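Local atomic coordinates of alanine racemase (Actinobacillus succinogenes, PDB entry 3C3K), a protein that has the two-lobed fold of the periplasmic binding protein-like family and probably binds a small ligand in the cleft between its lobes. Residues T46-L60 with D72-I84. Sequence-based numbering, arbitrary orientation.
Sequences TESDLARSRSCLTLL and DALSELPELQNII
Thr46 meets the carboxylate of Asp72 with its hydroxyl, OG1 standing 3.0 Å from both OD1 and OD2, while the same OG1 is hydrogen-bonded to Val15 O. Two residues on, Ser48 N gives Asp72 OD1 a weak bond, and Ser48 OG accepts the N-H of Ala73, N to OG 2.9 Å, in an almost straight bond (172°). Tyr136 OH is hydrogen-bonded to the same OG, so Ser48 links the start of 72-84 to the other lobe. A water donates to Glu76 OE2 and, weakly, to Ser48 O. Leu50, its CG turned anti to the backbone N (chi1 -173°), sends CD1 between Glu79 OE2 and Leu80 CD2; its CD2 lies over one face of the Arg54 guanidinium, displaced toward the rim. Ser53 OG sits 2.7 Å from Glu76 OE2 and 3.0 Å from Asp49 O, two acceptors competing for one proton. Close to this serine, Glu76 OE1 and Asp72 OD2 lie only 2.5 Å apart, and one of the two acids is probably protonated. Helices 50-56 and 77-84 follow strands 39-45 and 68-70, which flank strand 9-15, and pack side by side as in the Rossmann-like lobes of periplasmic binding proteins, 17° from parallel with axes 10.9 Å apart. Beyond this polar end the seam turns apolar. The aliphatic part of Arg54 crosses Ile83 at about a right angle, CG against CD1. Leu57 fills the middle, CB on Ile83 CG2 (3.8 Å) and CD1 among Leu80 and Ile84, above Leu12 and Val68 of the sheet. Last comes Leu60, whose CD1 reaches Ile84 CG2 at a looser 4.3 Å.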
ATOM      1  N   THR B  46       8.545   8.038   7.656  1.00 16.68           N
ATOM      2  CA  THR B  46       9.328   9.290   7.862  1.00 17.02           C
ATOM      3  C   THR B  46       9.079  10.246   6.713  1.00 16.38           C
ATOM      4  O   THR B  46       9.043  11.474   6.877  1.00 15.15           O
ATOM      5  CB  THR B  46      10.875   8.986   8.039  1.00 17.15           C
ATOM      6  OG1 THR B  46      11.286   8.017   7.073  1.00 17.38           O
ATOM      7  CG2 THR B  46      11.159   8.392   9.377  1.00 16.83           C
ATOM      8  N   GLU B  47       8.926   9.688   5.516  1.00 17.47           N
ATOM      9  CA  GLU B  47       8.727  10.526   4.299  1.00 17.15           C
ATOM     10  C   GLU B  47       9.736  11.642   4.127  1.00 16.08           C
ATOM     11  O   GLU B  47       9.360  12.806   3.768  1.00 15.64           O
ATOM     12  CB  GLU B  47       7.342  11.155   4.316  1.00 17.86           C
ATOM     13  CG  GLU B  47       6.248  10.144   4.528  1.00 23.34           C
ATOM     14  CD  GLU B  47       4.857  10.740   4.336  1.00 25.47           C
ATOM     15  OE1 GLU B  47       4.189  11.147   5.303  1.00 30.68           O
ATOM     16  OE2 GLU B  47       4.420  10.785   3.189  1.00 30.28           O
ATOM     17  N   SER B  48      10.995  11.331   4.442  1.00 14.10           N
ATOM     18  CA  SER B  48      12.071  12.282   4.370  1.00 14.90           C
ATOM     19  C   SER B  48      11.789  13.606   5.046  1.00 15.04           C
ATOM     20  O   SER B  48      12.185  14.684   4.573  1.00 15.05           O
ATOM     21  CB  SER B  48      12.487  12.480   2.916  1.00 13.48           C
ATOM     22  OG  SER B  48      12.751  11.198   2.345  1.00 18.85           O
ATOM     23  N   ASP B  49      11.069  13.512   6.149  1.00 15.76           N
ATOM     24  CA  ASP B  49      10.760  14.609   7.043  1.00 16.38           C
ATOM     25  C   ASP B  49      11.727  14.486   8.188  1.00 17.27           C
ATOM     26  O   ASP B  49      11.718  13.477   8.931  1.00 15.49           O
ATOM     27  CB  ASP B  49       9.331  14.424   7.556  1.00 16.90           C
ATOM     28  CG  ASP B  49       8.911  15.490   8.517  1.00 20.53           C
ATOM     29  OD1 ASP B  49       9.779  16.019   9.253  1.00 26.48           O
ATOM     30  OD2 ASP B  49       7.699  15.802   8.540  1.00 19.91           O
ATOM     31  N   LEU B  50      12.577  15.495   8.313  1.00 17.86           N
ATOM     32  CA  LEU B  50      13.735  15.403   9.199  1.00 17.77           C
ATOM     33  C   LEU B  50      13.331  15.317  10.644  1.00 17.58           C
ATOM     34  O   LEU B  50      13.991  14.605  11.428  1.00 16.15           O
ATOM     35  CB  LEU B  50      14.640  16.592   8.993  1.00 18.40           C
ATOM     36  CG  LEU B  50      15.974  16.571   9.706  1.00 19.66           C
ATOM     37  CD1 LEU B  50      16.797  15.406   9.241  1.00 19.43           C
ATOM     38  CD2 LEU B  50      16.685  17.912   9.335  1.00 22.22           C
ATOM     39  N   ALA B  51      12.221  15.982  10.974  1.00 17.13           N
ATOM     40  CA  ALA B  51      11.758  15.985  12.348  1.00 18.16           C
ATOM     41  C   ALA B  51      11.277  14.591  12.703  1.00 18.71           C
ATOM     42  O   ALA B  51      11.568  14.098  13.786  1.00 17.77           O
ATOM     43  CB  ALA B  51      10.673  17.010  12.566  1.00 17.48           C
ATOM     44  N   ARG B  52      10.521  13.962  11.803  1.00 18.48           N
ATOM     45  CA  ARG B  52      10.128  12.561  12.028  1.00 18.27           C
ATOM     46  C   ARG B  52      11.335  11.638  12.186  1.00 17.40           C
ATOM     47  O   ARG B  52      11.366  10.800  13.051  1.00 18.01           O
ATOM     48  CB  ARG B  52       9.282  12.050  10.868  1.00 17.56           C
ATOM     49  CG  ARG B  52       7.880  12.430  10.962  1.00 20.23           C
ATOM     50  CD  ARG B  52       7.066  11.690   9.907  1.00 21.69           C
ATOM     51  NE  ARG B  52       5.765  12.307   9.747  1.00 19.91           N
ATOM     52  CZ  ARG B  52       4.971  12.188   8.679  1.00 20.55           C
ATOM     53  NH1 ARG B  52       5.339  11.451   7.625  1.00 18.65           N
ATOM     54  NH2 ARG B  52       3.796  12.818   8.673  1.00 16.58           N
ATOM     55  N   SER B  53      12.339  11.793  11.327  1.00 17.68           N
ATOM     56  CA  SER B  53      13.513  10.938  11.366  1.00 15.98           C
ATOM     57  C   SER B  53      14.251  11.064  12.675  1.00 18.00           C
ATOM     58  O   SER B  53      14.587  10.058  13.300  1.00 14.33           O
ATOM     59  CB  SER B  53      14.476  11.336  10.289  1.00 15.92           C
ATOM     60  OG  SER B  53      13.810  11.291   9.057  1.00 13.07           O
ATOM     61  N   ARG B  54      14.514  12.301  13.074  1.00 17.25           N
ATOM     62  CA  ARG B  54      15.226  12.539  14.315  1.00 20.40           C
ATOM     63  C   ARG B  54      14.513  11.885  15.477  1.00 20.06           C
ATOM     64  O   ARG B  54      15.130  11.311  16.406  1.00 20.43           O
ATOM     65  CB  ARG B  54      15.353  14.041  14.553  1.00 20.63           C
ATOM     66  CG  ARG B  54      16.470  14.627  13.749  1.00 26.67           C
ATOM     67  CD  ARG B  54      16.710  16.131  14.022  1.00 35.02           C
ATOM     68  NE  ARG B  54      17.921  16.472  13.278  1.00 41.65           N
ATOM     69  CZ  ARG B  54      18.177  17.631  12.669  1.00 45.28           C
ATOM     70  NH1 ARG B  54      17.303  18.639  12.709  1.00 45.52           N
ATOM     71  NH2 ARG B  54      19.331  17.761  12.010  1.00 47.08           N
ATOM     72  N   SER B  55      13.192  11.963  15.429  1.00 18.87           N
ATOM     73  CA  SER B  55      12.401  11.459  16.530  1.00 19.16           C
ATOM     74  C   SER B  55      12.458   9.934  16.614  1.00 19.52           C
ATOM     75  O   SER B  55      12.667   9.358  17.670  1.00 18.23           O
ATOM     76  CB  SER B  55      10.979  12.055  16.440  1.00 19.62           C
ATOM     77  OG  SER B  55      10.027  11.164  16.922  1.00 25.62           O
ATOM     78  N   CYS B  56      12.322   9.251  15.490  1.00 19.25           N
ATOM     79  CA  CYS B  56      12.230   7.802  15.591  1.00 18.17           C
ATOM     80  C   CYS B  56      13.615   7.290  15.910  1.00 18.51           C
ATOM     81  O   CYS B  56      13.755   6.196  16.427  1.00 19.29           O
ATOM     82  CB  CYS B  56      11.606   7.156  14.345  1.00 16.71           C
ATOM     83  SG  CYS B  56      12.636   7.290  12.913  1.00 20.30           S
ATOM     84  N   LEU B  57      14.645   8.092  15.636  1.00 19.58           N
ATOM     85  CA  LEU B  57      16.030   7.651  15.917  1.00 19.50           C
ATOM     86  C   LEU B  57      16.413   7.652  17.400  1.00 20.21           C
ATOM     87  O   LEU B  57      17.431   7.075  17.761  1.00 19.52           O
ATOM     88  CB  LEU B  57      17.093   8.343  15.002  1.00 19.58           C
ATOM     89  CG  LEU B  57      17.149   7.924  13.521  1.00 19.65           C
ATOM     90  CD1 LEU B  57      18.045   8.864  12.754  1.00 19.67           C
ATOM     91  CD2 LEU B  57      17.577   6.467  13.270  1.00 20.64           C
ATOM     92  N   THR B  58      15.572   8.224  18.271  1.00 20.33           N
ATOM     93  CA  THR B  58      15.753   8.038  19.701  1.00 20.66           C
ATOM     94  C   THR B  58      15.657   6.538  20.112  1.00 21.71           C
ATOM     95  O   THR B  58      16.169   6.163  21.161  1.00 19.97           O
ATOM     96  CB  THR B  58      14.779   8.838  20.556  1.00 19.50           C
ATOM     97  OG1 THR B  58      13.468   8.435  20.242  1.00 23.75           O
ATOM     98  CG2 THR B  58      14.841  10.329  20.248  1.00 22.24           C
ATOM     99  N   LEU B  59      15.046   5.686  19.292  1.00 22.15           N
ATOM    100  CA  LEU B  59      15.043   4.266  19.582  1.00 23.80           C
ATOM    101  C   LEU B  59      16.436   3.649  19.591  1.00 25.17           C
ATOM    102  O   LEU B  59      16.683   2.665  20.314  1.00 24.77           O
ATOM    103  CB  LEU B  59      14.160   3.512  18.583  1.00 24.22           C
ATOM    104  CG  LEU B  59      12.677   3.921  18.572  1.00 24.06           C
ATOM    105  CD1 LEU B  59      12.028   3.422  17.330  1.00 23.92           C
ATOM    106  CD2 LEU B  59      12.021   3.361  19.795  1.00 25.51           C
ATOM    107  N   LEU B  60      17.335   4.196  18.762  1.00 25.96           N
ATOM    108  CA  LEU B  60      18.691   3.694  18.649  1.00 27.36           C
ATOM    109  C   LEU B  60      19.427   4.070  19.902  1.00 28.69           C
ATOM    110  O   LEU B  60      19.941   3.195  20.602  1.00 28.24           O
ATOM    111  CB  LEU B  60      19.425   4.281  17.433  1.00 27.82           C
ATOM    112  CG  LEU B  60      19.744   3.482  16.176  1.00 26.83           C
ATOM    113  CD1 LEU B  60      20.768   4.254  15.394  1.00 25.22           C
ATOM    114  CD2 LEU B  60      20.260   2.046  16.452  1.00 24.09           C
ATOM    115  N   ASP B  72      14.710   6.808   2.952  1.00 14.16           N
ATOM    116  CA  ASP B  72      14.594   8.270   2.705  1.00 14.92           C
ATOM    117  C   ASP B  72      15.537   8.867   1.680  1.00 14.17           C
ATOM    118  O   ASP B  72      16.533   8.222   1.257  1.00 14.80           O
ATOM    119  CB  ASP B  72      14.797   9.016   4.015  1.00 16.52           C
ATOM    120  CG  ASP B  72      13.561   8.989   4.911  1.00 17.86           C
ATOM    121  OD1 ASP B  72      12.518   8.558   4.444  1.00 19.48           O
ATOM    122  OD2 ASP B  72      13.637   9.535   6.047  1.00 21.17           O
ATOM    123  N   ALA B  73      15.255  10.122   1.297  1.00 12.96           N
ATOM    124  CA  ALA B  73      16.103  10.841   0.353  1.00 14.02           C
ATOM    125  C   ALA B  73      17.561  10.805   0.816  1.00 14.31           C
ATOM    126  O   ALA B  73      17.870  10.959   2.034  1.00 14.69           O
ATOM    127  CB  ALA B  73      15.624  12.326   0.176  1.00 13.90           C
ATOM    128  N   LEU B  74      18.442  10.580  -0.161  1.00 15.46           N
ATOM    129  CA  LEU B  74      19.897  10.463   0.033  1.00 16.48           C
ATOM    130  C   LEU B  74      20.454  11.625   0.781  1.00 16.11           C
ATOM    131  O   LEU B  74      21.325  11.449   1.597  1.00 15.83           O
ATOM    132  CB  LEU B  74      20.587  10.412  -1.354  1.00 19.44           C
ATOM    133  CG  LEU B  74      22.076  10.133  -1.424  1.00 21.00           C
ATOM    134  CD1 LEU B  74      22.289   8.721  -0.981  1.00 21.30           C
ATOM    135  CD2 LEU B  74      22.510  10.342  -2.853  1.00 25.71           C
ATOM    136  N   SER B  75      19.909  12.832   0.560  1.00 15.07           N
ATOM    137  CA  SER B  75      20.447  14.017   1.195  1.00 16.53           C
ATOM    138  C   SER B  75      20.186  14.151   2.730  1.00 18.37           C
ATOM    139  O   SER B  75      20.711  15.083   3.437  1.00 18.34           O
ATOM    140  CB  SER B  75      19.814  15.213   0.525  1.00 16.31           C
ATOM    141  OG  SER B  75      18.439  15.235   0.792  1.00 17.48           O
ATOM    142  N   GLU B  76      19.387  13.221   3.241  1.00 18.35           N
ATOM    143  CA  GLU B  76      19.112  13.149   4.667  1.00 17.69           C
ATOM    144  C   GLU B  76      20.273  12.468   5.381  1.00 18.13           C
ATOM    145  O   GLU B  76      20.413  12.646   6.568  1.00 17.73           O
ATOM    146  CB  GLU B  76      17.830  12.345   4.913  1.00 18.25           C
ATOM    147  CG  GLU B  76      17.210  12.604   6.308  1.00 19.15           C
ATOM    148  CD  GLU B  76      15.894  11.893   6.538  1.00 19.73           C
ATOM    149  OE1 GLU B  76      15.845  10.628   6.362  1.00 18.02           O
ATOM    150  OE2 GLU B  76      14.945  12.603   6.958  1.00 20.79           O
ATOM    151  N   LEU B  77      21.039  11.627   4.685  1.00 18.02           N
ATOM    152  CA  LEU B  77      22.096  10.868   5.329  1.00 19.18           C
ATOM    153  C   LEU B  77      23.063  11.761   6.113  1.00 19.31           C
ATOM    154  O   LEU B  77      23.257  11.523   7.289  1.00 20.31           O
ATOM    155  CB  LEU B  77      22.819   9.969   4.328  1.00 19.28           C
ATOM    156  CG  LEU B  77      22.528   8.467   4.240  1.00 20.18           C
ATOM    157  CD1 LEU B  77      21.186   8.109   4.605  1.00 19.06           C
ATOM    158  CD2 LEU B  77      22.937   7.891   2.868  1.00 18.98           C
ATOM    159  N   PRO B  78      23.639  12.814   5.469  1.00 20.69           N
ATOM    160  CA  PRO B  78      24.582  13.676   6.224  1.00 20.35           C
ATOM    161  C   PRO B  78      23.935  14.398   7.413  1.00 20.95           C
ATOM    162  O   PRO B  78      24.607  14.638   8.407  1.00 19.92           O
ATOM    163  CB  PRO B  78      25.146  14.639   5.149  1.00 19.58           C
ATOM    164  CG  PRO B  78      24.128  14.655   4.102  1.00 20.18           C
ATOM    165  CD  PRO B  78      23.528  13.257   4.060  1.00 19.87           C
ATOM    166  N   GLU B  79      22.623  14.617   7.365  1.00 22.42           N
ATOM    167  CA  GLU B  79      21.901  15.271   8.446  1.00 24.39           C
ATOM    168  C   GLU B  79      21.692  14.345   9.668  1.00 23.80           C
ATOM    169  O   GLU B  79      21.360  14.801  10.754  1.00 23.41           O
ATOM    170  CB  GLU B  79      20.558  15.734   7.909  1.00 24.39           C
ATOM    171  CG  GLU B  79      20.668  16.766   6.785  1.00 28.03           C
ATOM    172  CD  GLU B  79      19.313  17.294   6.274  1.00 30.13           C
ATOM    173  OE1 GLU B  79      19.188  18.534   6.077  1.00 39.60           O
ATOM    174  OE2 GLU B  79      18.370  16.487   6.054  1.00 36.51           O
ATOM    175  N   LEU B  80      21.886  13.048   9.475  1.00 21.89           N
ATOM    176  CA  LEU B  80      21.657  12.088  10.524  1.00 20.90           C
ATOM    177  C   LEU B  80      22.893  11.342  10.993  1.00 21.30           C
ATOM    178  O   LEU B  80      22.794  10.531  11.916  1.00 21.41           O
ATOM    179  CB  LEU B  80      20.601  11.058  10.095  1.00 20.09           C
ATOM    180  CG  LEU B  80      19.197  11.507   9.709  1.00 18.36           C
ATOM    181  CD1 LEU B  80      18.382  10.259   9.163  1.00 18.08           C
ATOM    182  CD2 LEU B  80      18.458  12.246  10.851  1.00 15.98           C
ATOM    183  N   GLN B  81      24.035  11.625  10.367  1.00 23.54           N
ATOM    184  CA  GLN B  81      25.255  10.856  10.562  1.00 26.01           C
ATOM    185  C   GLN B  81      25.692  10.998  12.031  1.00 25.53           C
ATOM    186  O   GLN B  81      26.175  10.041  12.647  1.00 25.18           O
ATOM    187  CB  GLN B  81      26.324  11.221   9.518  1.00 25.02           C
ATOM    188  CG  GLN B  81      27.356  12.283   9.876  1.00 29.76           C
ATOM    189  CD  GLN B  81      27.831  13.094   8.641  1.00 31.72           C
ATOM    190  OE1 GLN B  81      27.853  14.346   8.667  1.00 36.60           O
ATOM    191  NE2 GLN B  81      28.170  12.377   7.541  1.00 34.61           N
ATOM    192  N   ASN B  82      25.401  12.153  12.615  1.00 24.68           N
ATOM    193  CA  ASN B  82      25.790  12.356  13.982  1.00 25.33           C
ATOM    194  C   ASN B  82      24.965  11.558  14.965  1.00 23.99           C
ATOM    195  O   ASN B  82      25.446  11.220  16.035  1.00 24.25           O
ATOM    196  CB  ASN B  82      25.755  13.822  14.326  1.00 26.57           C
ATOM    197  CG  ASN B  82      26.978  14.540  13.822  1.00 31.20           C
ATOM    198  OD1 ASN B  82      28.114  14.019  13.877  1.00 36.83           O
ATOM    199  ND2 ASN B  82      26.767  15.717  13.284  1.00 35.12           N
ATOM    200  N   ILE B  83      23.724  11.254  14.609  1.00 22.45           N
ATOM    201  CA  ILE B  83      22.899  10.439  15.494  1.00 21.48           C
ATOM    202  C   ILE B  83      23.288   8.975  15.330  1.00 20.25           C
ATOM    203  O   ILE B  83      23.383   8.250  16.305  1.00 20.02           O
ATOM    204  CB  ILE B  83      21.356  10.624  15.240  1.00 21.10           C
ATOM    205  CG1 ILE B  83      20.890  12.043  15.642  1.00 24.07           C
ATOM    206  CG2 ILE B  83      20.560   9.569  15.996  1.00 21.61           C
ATOM    207  CD1 ILE B  83      19.579  12.417  15.013  1.00 25.54           C
ATOM    208  N   ILE B  84      23.484   8.535  14.099  1.00 19.87           N
ATOM    209  CA  ILE B  84      23.691   7.108  13.833  1.00 20.08           C
ATOM    210  C   ILE B  84      25.133   6.628  14.061  1.00 19.65           C
ATOM    211  O   ILE B  84      25.335   5.501  14.480  1.00 20.91           O
ATOM    212  CB  ILE B  84      23.201   6.766  12.400  1.00 20.45           C
ATOM    213  CG1 ILE B  84      21.742   7.274  12.247  1.00 20.20           C
ATOM    214  CG2 ILE B  84      23.335   5.245  12.125  1.00 21.17           C
ATOM    215  CD1 ILE B  84      21.011   6.966  10.947  1.00 20.40           C
TER
HETATM  216  O   HOH W   1      15.210  15.001   5.806  1.00 23.17           O